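Local coordinates for protein putative short-chain dehydrogenase/reductase (Burkholderia xenovorans, PDB 5K9Z) that probably catalyses the NAD- or NADP-dependent oxidation or reduction of CH-OH groups, as a putative member of the short-chain dehydrogenase/reductase family, at residues 22-27 with 44-49; 118-123 with 162-167; 15-20 with 39-44; 188-193 with 247-252. One frame throughout, in Å; residues are numbered along the deposited sequence. Where two conformers were deposited one is given.

Contact 1 of 4, residues 22-27 with 44-49; sequences GAASGI and LADVDE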
loop_
_atom_site.group_PDB
_atom_site.type_symbol
_atom_site.label_atom_id
_atom_site.label_comp_id
_atom_site.label_asym_id
_atom_site.label_seq_id
_atom_site.Cartn_x
_atom_site.Cartn_y
_atom_site.Cartn_z
ATOM N N GLY C 22 15.729 -2.497 -22.320
ATOM C CA GLY C 22 16.495 -1.395 -21.755
ATOM C C GLY C 22 17.850 -1.813 -21.245
ATOM O O GLY C 22 18.341 -1.246 -20.260
ATOM N N ALA C 23 18.479 -2.789 -21.899
ATOM C CA ALA C 23 19.658 -3.468 -21.369
ATOM C C ALA C 23 20.942 -2.669 -21.499
ATOM O O ALA C 23 21.973 -3.113 -20.986
ATOM C CB ALA C 23 19.864 -4.807 -22.073
ATOM N N ALA C 24 20.926 -1.534 -22.179
ATOM C CA ALA C 24 22.186 -0.876 -22.471
ATOM C C ALA C 24 22.651 0.042 -21.351
ATOM O O ALA C 24 23.759 0.579 -21.442
ATOM C CB ALA C 24 22.095 -0.084 -23.778
ATOM N N SER C 25 21.850 0.237 -20.307
ATOM C CA SER C 25 22.254 1.127 -19.230
ATOM C C SER C 25 21.485 0.781 -17.960
ATOM O O SER C 25 20.584 -0.057 -17.960
ATOM C CB SER C 25 22.033 2.588 -19.622
ATOM O OG SER C 25 20.670 2.790 -19.930
ATOM N N GLY C 26 21.883 1.437 -16.872
ATOM C CA GLY C 26 21.164 1.405 -15.609
ATOM C C GLY C 26 20.806 0.011 -15.140
ATOM O O GLY C 26 21.619 -0.928 -15.184
ATOM N N ILE C 27 19.556 -0.131 -14.693
ATOM C CA ILE C 27 19.095 -1.410 -14.152
ATOM C C ILE C 27 19.182 -2.507 -15.205
ATOM O O ILE C 27 19.538 -3.654 -14.901
ATOM C CB ILE C 27 17.665 -1.257 -13.600
ATOM C CG1 ILE C 27 17.686 -0.428 -12.322
ATOM C CG2 ILE C 27 16.977 -2.640 -13.420
ATOM C CD1 ILE C 27 16.322 0.057 -11.892
ATOM N N LEU C 44 20.184 -8.872 -25.194
ATOM C CA LEU C 44 20.089 -7.489 -24.743
ATOM C C LEU C 44 19.250 -6.680 -25.722
ATOM O O LEU C 44 19.629 -6.523 -26.888
ATOM C CB LEU C 44 21.484 -6.882 -24.626
ATOM C CG LEU C 44 22.327 -7.301 -23.424
ATOM C CD1 LEU C 44 22.923 -8.668 -23.619
ATOM C CD2 LEU C 44 23.407 -6.272 -23.273
ATOM N N ALA C 45 18.146 -6.120 -25.245
ATOM C CA ALA C 45 17.254 -5.354 -26.101
ATOM C C ALA C 45 17.290 -3.898 -25.674
ATOM O O ALA C 45 17.161 -3.594 -24.480
ATOM C CB ALA C 45 15.822 -5.887 -26.045
ATOM N N ASP C 46 17.487 -3.008 -26.645
ATOM C CA ASP C 46 17.527 -1.575 -26.394
ATOM C C ASP C 46 17.535 -0.869 -27.742
ATOM O O ASP C 46 17.714 -1.494 -28.791
ATOM C CB ASP C 46 18.758 -1.191 -25.562
ATOM C CG ASP C 46 18.520 0.035 -24.682
ATOM O OD1 ASP C 46 17.905 1.001 -25.158
ATOM O OD2 ASP C 46 18.940 0.029 -23.510
ATOM N N VAL C 47 17.332 0.448 -27.700
ATOM C CA VAL C 47 17.472 1.289 -28.882
ATOM C C VAL C 47 18.855 1.924 -28.960
ATOM O O VAL C 47 19.168 2.581 -29.962
ATOM C CB VAL C 47 16.383 2.385 -28.911
ATOM C CG1 VAL C 47 15.015 1.760 -28.996
ATOM C CG2 VAL C 47 16.475 3.268 -27.659
ATOM N N ASP C 48 19.688 1.757 -27.936
ATOM C CA ASP C 48 21.047 2.306 -27.929
ATOM C C ASP C 48 21.986 1.250 -28.507
ATOM O O ASP C 48 22.482 0.381 -27.785
ATOM C CB ASP C 48 21.451 2.721 -26.518
ATOM C CG ASP C 48 22.774 3.490 -26.473
ATOM O OD1 ASP C 48 23.543 3.485 -27.462
ATOM O OD2 ASP C 48 23.043 4.117 -25.428
ATOM N N GLU C 49 22.256 1.354 -29.816
ATOM C CA GLU C 49 23.007 0.321 -30.528
ATOM C C GLU C 49 24.459 0.265 -30.071
ATOM O O GLU C 49 25.003 -0.821 -29.838
ATOM C CB GLU C 49 22.935 0.563 -32.042
ATOM C CG GLU C 49 21.648 0.083 -32.691
ATOM C CD GLU C 49 21.463 0.596 -34.124
ATOM O OE1 GLU C 49 21.525 1.827 -34.354
ATOM O OE2 GLU C 49 21.246 -0.244 -35.022
HETATM O O HOH W 1 19.966 2.393 -22.385
#
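Ala23 and Ala24, in the turn after strand 17-21, give their backbone N-H groups to Ala45 O and the Asp46 carboxylate. Ala23 N makes a nearly straight bond to Ala45 O (3.0 Å, 172° at the hydrogen). Ala24 N bonds to Asp46 OD2 at 2.9 Å, on the anti lone pair of that oxygen. With CG of Asp46 anti to its backbone N (chi1 -150°), the carboxylate reaches across to the type I turn Gly22-Ser25. Its two oxygens divide the work: OD2 serves the turn, whereas OD1 accepts from Val47 N within its own segment at 2.7 Å and, weakly, from Asp48 N. A water donates to Asp46 OD2 and also bonds Ser25 OG at 2.6 Å, extending the link along the turn.

The apolar part is small. Ala23 CB rests against CB of Leu44 at 3.7 Å, with CG and CD2 of the leucine close by, and Ala24 CB meets Asp48 CB at 4.0 Å. Asp48 itself is the N-cap of helix 49-58, its OD1 accepting from Ala51 N.

The turn belongs to the glycine-rich TGxxxGxG-type loop that, in this family, carries the dinucleotide; sequence and position match it. Gripped from both oxygens, the Asp46 carboxylate is fixed in rotation and ties that loop to strand 41-46, and the surrounding N-H groups would probably stabilise its negative charge.

Contact 2 of 4, residues 118-123 with 162-167; sequences GVLLDG and TSAKHA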
loop_
_atom_site.group_PDB
_atom_site.type_symbol
_atom_site.label_atom_id
_atom_site.label_comp_id
_atom_site.label_asym_id
_atom_site.label_seq_id
_atom_site.Cartn_x
_atom_site.Cartn_y
_atom_site.Cartn_z
ATOM N N GLY C 118 3.207 4.648 -23.770
ATOM C CA GLY C 118 3.645 3.730 -24.813
ATOM C C GLY C 118 4.870 2.940 -24.398
ATOM O O GLY C 118 4.945 1.726 -24.620
ATOM N N VAL C 119 5.817 3.607 -23.737
ATOM C CA VAL C 119 7.023 2.953 -23.250
ATOM C C VAL C 119 6.747 2.203 -21.941
ATOM O O VAL C 119 7.112 1.029 -21.784
ATOM C CB VAL C 119 8.152 3.991 -23.066
ATOM C CG1 VAL C 119 9.379 3.335 -22.494
ATOM C CG2 VAL C 119 8.473 4.754 -24.397
ATOM N N LEU C 120 6.153 2.886 -20.961
ATOM C CA LEU C 120 6.117 2.349 -19.606
ATOM C C LEU C 120 5.002 1.344 -19.379
ATOM O O LEU C 120 5.092 0.547 -18.434
ATOM C CB LEU C 120 6.012 3.488 -18.583
ATOM C CG LEU C 120 7.233 4.428 -18.548
ATOM C CD1 LEU C 120 7.102 5.532 -17.489
ATOM C CD2 LEU C 120 8.523 3.656 -18.325
ATOM N N LEU C 121 3.940 1.388 -20.174
ATOM C CA LEU C 121 2.812 0.477 -20.009
ATOM C C LEU C 121 2.609 -0.400 -21.237
ATOM O O LEU C 121 2.613 -1.632 -21.107
ATOM C CB LEU C 121 1.526 1.268 -19.700
ATOM C CG LEU C 121 0.226 0.451 -19.668
ATOM C CD1 LEU C 121 0.341 -0.734 -18.712
ATOM C CD2 LEU C 121 -0.955 1.341 -19.280
ATOM N N ASP C 122 2.438 0.191 -22.431
ATOM C CA ASP C 122 2.221 -0.632 -23.621
ATOM C C ASP C 122 3.381 -1.592 -23.817
ATOM O O ASP C 122 3.175 -2.774 -24.123
ATOM C CB ASP C 122 2.067 0.244 -24.869
ATOM C CG ASP C 122 0.860 1.162 -24.812
ATOM O OD1 ASP C 122 -0.059 0.933 -24.004
ATOM O OD2 ASP C 122 0.872 2.171 -25.548
ATOM N N GLY C 123 4.609 -1.101 -23.607
ATOM C CA GLY C 123 5.784 -1.946 -23.763
ATOM C C GLY C 123 5.771 -3.152 -22.839
ATOM O O GLY C 123 6.256 -4.234 -23.194
ATOM N N THR C 162 3.437 7.651 -12.610
ATOM C CA THR C 162 2.753 6.981 -11.512
ATOM C C THR C 162 1.596 6.123 -12.033
ATOM O O THR C 162 1.414 4.982 -11.594
ATOM C CB THR C 162 2.265 8.022 -10.502
ATOM O OG1 THR C 162 3.389 8.742 -9.935
ATOM C CG2 THR C 162 1.458 7.368 -9.404
ATOM N N SER C 163 0.812 6.647 -12.981
ATOM C CA SER C 163 -0.308 5.879 -13.511
ATOM C C SER C 163 0.183 4.633 -14.245
ATOM O O SER C 163 -0.354 3.528 -14.059
ATOM C CB SER C 163 -1.137 6.776 -14.428
ATOM O OG SER C 163 -2.298 6.134 -14.893
ATOM N N ALA C 164 1.196 4.800 -15.098
ATOM C CA ALA C 164 1.767 3.678 -15.841
ATOM C C ALA C 164 2.291 2.600 -14.899
ATOM O O ALA C 164 2.067 1.407 -15.121
ATOM C CB ALA C 164 2.899 4.174 -16.742
ATOM N N LYS C 165 3.002 2.998 -13.844
ATOM C CA LYS C 165 3.602 2.006 -12.955
ATOM C C LYS C 165 2.538 1.271 -12.149
ATOM O O LYS C 165 2.687 0.073 -11.883
ATOM C CB LYS C 165 4.631 2.687 -12.036
ATOM C CG LYS C 165 5.842 3.240 -12.786
ATOM C CD LYS C 165 6.708 2.127 -13.397
ATOM C CE LYS C 165 7.930 2.697 -14.135
ATOM N NZ LYS C 165 8.792 1.633 -14.724
ATOM N N HIS C 166 1.464 1.975 -11.738
ATOM C CA HIS C 166 0.317 1.303 -11.130
ATOM C C HIS C 166 -0.299 0.305 -12.101
ATOM O O HIS C 166 -0.664 -0.808 -11.710
ATOM C CB HIS C 166 -0.750 2.318 -10.689
ATOM C CG HIS C 166 -0.530 2.906 -9.325
ATOM N ND1 HIS C 166 0.434 3.858 -9.067
ATOM C CD2 HIS C 166 -1.183 2.708 -8.151
ATOM C CE1 HIS C 166 0.381 4.205 -7.791
ATOM N NE2 HIS C 166 -0.605 3.542 -7.219
ATOM N N ALA C 167 -0.426 0.698 -13.370
ATOM C CA ALA C 167 -0.979 -0.188 -14.389
ATOM C C ALA C 167 -0.110 -1.430 -14.599
ATOM O O ALA C 167 -0.634 -2.533 -14.824
ATOM C CB ALA C 167 -1.165 0.591 -15.700
HETATM O O HOH W 2 7.182 0.267 -16.809
#
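Leu120 and Ala164 meet through their CB atoms, 3.7 Å apart, where helices 110-138 and 159-179 lie side by side. One residue on, Leu121 grasps Ala167: CD1 stands 3.6 Å and CD2 3.7 Å from Ala167 CB, so both branches of the leucine straddle the single methyl. CG of Leu121 lies anti to the backbone N (chi1 173°), which carries the fork across to that methyl. No direct hydrogen bond joins the segments.

Beside this apolar seam lies a single water-mediated link. The side chain of Lys165 starts away from helix 110-138 but bends at chi2 (-67°) and then extends, bringing NZ to 4.1 Å from Leu120 CD2. A water bridges the helices here, donating to Leu120 O at 2.7 Å and accepting from Lys165 NZ at 3.0 Å. NZ also bonds Val146 O at the end of strand 141-146, so two oxygens hold its position.

Farther out, Leu117 and Trp113 of helix 110-138 touch Ala164 and Ser163, and Phe98 lies against Leu120. The segment axes approach to 8.6 Å and cross at only 17°, a close spacing that small alanine side chains permit.

Lys165 is the lysine of a YxxxK sequence, as in the short-chain dehydrogenases, where this residue usually belongs to the active site. Two nearly parallel helices, one carrying this motif, are typical of the Rossmann-type fold of the family.

Contact 3 of 4, residues 15-20 with 39-44; sequences DRVALV and GAFVVL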
loop_
_atom_site.group_PDB
_atom_site.type_symbol
_atom_site.label_atom_id
_atom_site.label_comp_id
_atom_site.label_asym_id
_atom_site.label_seq_id
_atom_site.Cartn_x
_atom_site.Cartn_y
_atom_site.Cartn_z
ATOM N N ASP C 15 22.398 -21.913 -18.094
ATOM C CA ASP C 15 21.854 -22.241 -19.414
ATOM C C ASP C 15 20.415 -21.782 -19.606
ATOM O O ASP C 15 19.764 -22.202 -20.572
ATOM C CB ASP C 15 21.946 -23.742 -19.727
ATOM C CG ASP C 15 23.371 -24.234 -19.799
ATOM O OD1 ASP C 15 24.273 -23.417 -20.090
ATOM O OD2 ASP C 15 23.586 -25.441 -19.584
ATOM N N ARG C 16 19.902 -20.929 -18.729
ATOM C CA ARG C 16 18.617 -20.296 -18.959
ATOM C C ARG C 16 18.791 -19.189 -19.998
ATOM O O ARG C 16 19.878 -18.633 -20.166
ATOM C CB ARG C 16 18.057 -19.713 -17.656
ATOM C CG ARG C 16 17.995 -20.696 -16.466
ATOM C CD ARG C 16 16.652 -21.404 -16.317
ATOM N NE ARG C 16 16.703 -22.430 -15.270
ATOM C CZ ARG C 16 16.229 -22.305 -14.027
ATOM N NH1 ARG C 16 16.354 -23.316 -13.182
ATOM N NH2 ARG C 16 15.616 -21.198 -13.627
ATOM N N VAL C 17 17.707 -18.875 -20.699
ATOM C CA VAL C 17 17.694 -17.839 -21.726
ATOM C C VAL C 17 16.867 -16.672 -21.209
ATOM O O VAL C 17 15.682 -16.833 -20.887
ATOM C CB VAL C 17 17.127 -18.364 -23.050
ATOM C CG1 VAL C 17 17.134 -17.251 -24.090
ATOM C CG2 VAL C 17 17.924 -19.587 -23.517
ATOM N N ALA C 18 17.490 -15.505 -21.114
ATOM C CA ALA C 18 16.822 -14.299 -20.644
ATOM C C ALA C 18 16.830 -13.247 -21.744
ATOM O O ALA C 18 17.814 -13.106 -22.478
ATOM C CB ALA C 18 17.496 -13.733 -19.394
ATOM N N LEU C 19 15.728 -12.509 -21.847
ATOM C CA LEU C 19 15.634 -11.329 -22.699
ATOM C C LEU C 19 15.418 -10.137 -21.781
ATOM O O LEU C 19 14.443 -10.112 -21.024
ATOM C CB LEU C 19 14.476 -11.456 -23.694
ATOM C CG LEU C 19 14.044 -10.266 -24.558
ATOM C CD1 LEU C 19 15.203 -9.725 -25.342
ATOM C CD2 LEU C 19 12.947 -10.719 -25.533
ATOM N N VAL C 20 16.305 -9.149 -21.858
ATOM C CA VAL C 20 16.250 -7.975 -20.992
ATOM C C VAL C 20 16.083 -6.733 -21.859
ATOM O O VAL C 20 16.961 -6.422 -22.670
ATOM C CB VAL C 20 17.513 -7.866 -20.124
ATOM C CG1 VAL C 20 17.466 -6.621 -19.229
ATOM C CG2 VAL C 20 17.694 -9.146 -19.299
ATOM N N GLY C 39 25.085 -17.478 -15.283
ATOM C CA GLY C 39 25.117 -18.565 -16.244
ATOM C C GLY C 39 24.082 -18.515 -17.349
ATOM O O GLY C 39 23.938 -19.503 -18.085
ATOM N N ALA C 40 23.348 -17.419 -17.483
ATOM C CA ALA C 40 22.289 -17.333 -18.476
ATOM C C ALA C 40 22.817 -16.863 -19.832
ATOM O O ALA C 40 23.806 -16.124 -19.916
ATOM C CB ALA C 40 21.193 -16.388 -17.988
ATOM N N PHE C 41 22.134 -17.303 -20.898
ATOM C CA PHE C 41 22.262 -16.704 -22.227
ATOM C C PHE C 41 21.365 -15.481 -22.304
ATOM O O PHE C 41 20.147 -15.604 -22.163
ATOM C CB PHE C 41 21.854 -17.691 -23.323
ATOM C CG PHE C 41 22.697 -18.917 -23.390
ATOM C CD1 PHE C 41 23.888 -18.910 -24.106
ATOM C CD2 PHE C 41 22.289 -20.088 -22.783
ATOM C CE1 PHE C 41 24.669 -20.040 -24.194
ATOM C CE2 PHE C 41 23.069 -21.225 -22.863
ATOM C CZ PHE C 41 24.264 -21.201 -23.564
ATOM N N VAL C 42 21.948 -14.310 -22.553
ATOM C CA VAL C 42 21.220 -13.050 -22.451
ATOM C C VAL C 42 21.087 -12.426 -23.832
ATOM O O VAL C 42 22.078 -12.269 -24.557
ATOM C CB VAL C 42 21.900 -12.076 -21.475
ATOM C CG1 VAL C 42 21.099 -10.780 -21.388
ATOM C CG2 VAL C 42 22.069 -12.731 -20.077
ATOM N N VAL C 43 19.866 -12.061 -24.187
ATOM C CA VAL C 43 19.601 -11.217 -25.341
ATOM C C VAL C 43 19.345 -9.823 -24.792
ATOM O O VAL C 43 18.427 -9.628 -23.983
ATOM C CB VAL C 43 18.409 -11.725 -26.163
ATOM C CG1 VAL C 43 18.078 -10.730 -27.282
ATOM C CG2 VAL C 43 18.707 -13.109 -26.762
ATOM N N LEU C 44 20.184 -8.872 -25.194
ATOM C CA LEU C 44 20.089 -7.489 -24.743
ATOM C C LEU C 44 19.250 -6.680 -25.722
ATOM O O LEU C 44 19.629 -6.523 -26.888
ATOM C CB LEU C 44 21.484 -6.882 -24.626
ATOM C CG LEU C 44 22.327 -7.301 -23.424
ATOM C CD1 LEU C 44 22.923 -8.668 -23.619
ATOM C CD2 LEU C 44 23.407 -6.272 -23.273
#
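Strands 17-20 and 41-44 run parallel, their axes 4.7 Å apart and inclined by 20°. Val17 pairs with Phe41, Ala18 with Val42, Leu19 with Val43 and Val20 with Leu44. The bonds alternate as parallel pairing requires: Phe41 N donates to Arg16 O, Ala18 N to Phe41 O, Val43 N to Ala18 O, and Val20 N to Val43 O at 3.0 Å. A further bond, Asp15 N to Gly39 O at 2.9 Å, precedes the strands. Gly39 is the C-prime residue of the Schellman motif that ends helix 26-37.

Phe41 lies alongside Asp15, both side chains pointing the same way, with OD1 of Asp15 at 3.7 Å from Phe41 CE2 and the carboxylate and ring planes 23° apart. Asp15 O meets the ring at its edge, in plane. Farther along the same face, Leu19 CD1 touches Val43 CG1 at 3.6 Å and the side chains cross at a slant; CG of Leu19, anti to its backbone N (chi1 171°), brings the tip toward the neighbouring strand. This face is covered by helix 72-86, including His86 beside the Phe41 ring. On the other, Val20 CG2 approaches Val42 CG1 at 4.3 Å, under helix 26-37.

The N-H groups and carbonyls that face each other are paired between largely apolar, helix-covered faces, holding the first beta-alpha-beta unit of the Rossmann fold together without a charged pair between the strands.

Contact 4 of 4, residues 188-193 with 247-252; sequences AVAPGT and TLVVDS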
loop_
_atom_site.group_PDB
_atom_site.type_symbol
_atom_site.label_atom_id
_atom_site.label_comp_id
_atom_site.label_asym_id
_atom_site.label_seq_id
_atom_site.Cartn_x
_atom_site.Cartn_y
_atom_site.Cartn_z
ATOM N N ALA C 188 6.956 -8.475 -10.365
ATOM C CA ALA C 188 7.490 -7.147 -10.606
ATOM C C ALA C 188 8.462 -6.797 -9.486
ATOM O O ALA C 188 8.396 -7.358 -8.391
ATOM C CB ALA C 188 6.364 -6.117 -10.695
ATOM N N VAL C 189 9.397 -5.889 -9.782
ATOM C CA VAL C 189 10.258 -5.282 -8.775
ATOM C C VAL C 189 9.983 -3.787 -8.786
ATOM O O VAL C 189 9.742 -3.201 -9.851
ATOM C CB VAL C 189 11.761 -5.557 -9.010
ATOM C CG1 VAL C 189 12.062 -7.037 -8.886
ATOM C CG2 VAL C 189 12.224 -5.011 -10.361
ATOM N N ALA C 190 10.009 -3.172 -7.604
ATOM C CA ALA C 190 9.678 -1.757 -7.464
ATOM C C ALA C 190 10.847 -1.053 -6.789
ATOM O O ALA C 190 10.895 -0.951 -5.550
ATOM C CB ALA C 190 8.374 -1.569 -6.688
ATOM N N PRO C 191 11.836 -0.600 -7.562
ATOM C CA PRO C 191 12.915 0.205 -6.977
ATOM C C PRO C 191 12.374 1.536 -6.495
ATOM O O PRO C 191 11.414 2.077 -7.045
ATOM C CB PRO C 191 13.893 0.417 -8.147
ATOM C CG PRO C 191 13.401 -0.487 -9.261
ATOM C CD PRO C 191 11.959 -0.734 -9.023
ATOM N N GLY C 192 12.972 2.039 -5.421
ATOM C CA GLY C 192 12.796 3.430 -5.090
ATOM C C GLY C 192 13.497 4.294 -6.125
ATOM O O GLY C 192 14.395 3.843 -6.839
ATOM N N THR C 193 13.061 5.541 -6.258
ATOM C CA THR C 193 13.738 6.474 -7.158
ATOM C C THR C 193 13.841 7.831 -6.481
ATOM O O THR C 193 13.288 8.060 -5.403
ATOM C CB THR C 193 13.023 6.626 -8.513
ATOM O OG1 THR C 193 11.710 7.166 -8.313
ATOM C CG2 THR C 193 12.923 5.288 -9.254
ATOM N N THR C 247 5.013 -7.883 -5.938
ATOM C CA THR C 247 5.796 -6.677 -6.213
ATOM C C THR C 247 6.881 -6.596 -5.152
ATOM O O THR C 247 6.610 -6.247 -3.998
ATOM C CB THR C 247 4.929 -5.428 -6.228
ATOM O OG1 THR C 247 3.956 -5.552 -7.267
ATOM C CG2 THR C 247 5.799 -4.167 -6.507
ATOM N N LEU C 248 8.101 -6.951 -5.535
ATOM C CA LEU C 248 9.216 -6.922 -4.603
ATOM C C LEU C 248 9.742 -5.489 -4.535
ATOM O O LEU C 248 10.319 -4.986 -5.505
ATOM C CB LEU C 248 10.292 -7.904 -5.048
ATOM C CG LEU C 248 11.602 -7.954 -4.281
ATOM C CD1 LEU C 248 11.353 -8.003 -2.793
ATOM C CD2 LEU C 248 12.392 -9.170 -4.739
ATOM N N VAL C 249 9.521 -4.826 -3.402
ATOM C CA VAL C 249 9.837 -3.405 -3.242
ATOM C C VAL C 249 11.248 -3.268 -2.683
ATOM O O VAL C 249 11.600 -3.922 -1.687
ATOM C CB VAL C 249 8.816 -2.709 -2.326
ATOM C CG1 VAL C 249 9.211 -1.241 -2.076
ATOM C CG2 VAL C 249 7.396 -2.830 -2.888
ATOM N N VAL C 250 12.058 -2.421 -3.321
ATOM C CA VAL C 250 13.447 -2.205 -2.914
ATOM C C VAL C 250 13.598 -0.697 -2.749
ATOM O O VAL C 250 14.039 -0.002 -3.667
ATOM C CB VAL C 250 14.457 -2.763 -3.930
ATOM C CG1 VAL C 250 15.887 -2.677 -3.371
ATOM C CG2 VAL C 250 14.103 -4.208 -4.336
ATOM N N ASP C 251 13.235 -0.176 -1.555
ATOM C CA ASP C 251 13.145 1.273 -1.389
ATOM C C ASP C 251 13.554 1.736 0.007
ATOM O O ASP C 251 13.137 2.817 0.426
ATOM C CB ASP C 251 11.700 1.743 -1.694
ATOM C CG ASP C 251 10.699 1.399 -0.569
ATOM O OD1 ASP C 251 10.960 0.507 0.271
ATOM O OD2 ASP C 251 9.616 2.010 -0.547
ATOM N N SER C 252 14.299 0.936 0.749
ATOM C CA SER C 252 14.710 1.276 2.106
ATOM C C SER C 252 13.525 1.492 3.036
ATOM O O SER C 252 13.682 2.108 4.086
ATOM C CB SER C 252 15.627 2.509 2.122
ATOM O OG SER C 252 16.805 2.238 1.402
#
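The last strand of the seven-stranded parallel sheet, 247-250, pairs here with strand 184-191, at the edge of the Rossmann-type fold within this chain. The segment axes lie 4.4 Å apart, inclined by 20°. Four backbone bonds alternate between the strands: Leu248 N to Ala188 O, Ala190 N to Leu248 O, Val250 N to Ala190 O, and Gly192 N to Val250 O at 2.9 Å. Pro191, lacking an N-H, does not interrupt the pairing, because the alternation uses the amides of Ala190 and Gly192.

Side chains meet sparingly. With OG1 of Thr247 beside the backbone N (chi1 -61°), CG2 stands anti to it and touches Ala190 CB at 3.7 Å. Val249 CG2, two residues on and on the same face, reaches the same alanine methyl at 4.1 Å, so both methyls meet Ala190 CB. On the other face Val189 CG1 approaches Leu248 CB at 4.3 Å; there Val189, Pro191 and Val250 are covered by helix 225-236. Helix 159-179 lies over the face of Ala188 and Thr247.

Where the strands end, Asp251 CB packs on Gly192 CA at 3.9 Å. The carboxylate turns away, its OD1 accepting from Gly253 N and its OD2 from Thr255 N. Together with the small Gly192, this lets the two chains stay close as they leave the sheet, the bonding being carried by backbone groups, while the carboxylate would probably be stabilised by the amides of Gly253 and Thr255, at the start of helix 254-257.

Overall arrangement
Along the chain the contacts begin with 3 and 1, whose segments alternate, followed by 2 and then 4. Contacts 1 and 3 share Leu44 and the unit of strand 17-21, helix 26-37 and strand 41-46; their centres lie 14 Å apart. Contact 4 lies at the other end of the strand order, on edge strand 247-250, its centre about 22 Å from that of contact 3, yet Ile27 of contact 1 packs on Pro191. Contact 2 packs helices and touches none of the others. The glycine-rich loop of contact 1 and the YxxxK lysine of contact 2 thus share one Rossmann-type framework, consistent with a dinucleotide-dependent oxidoreductase.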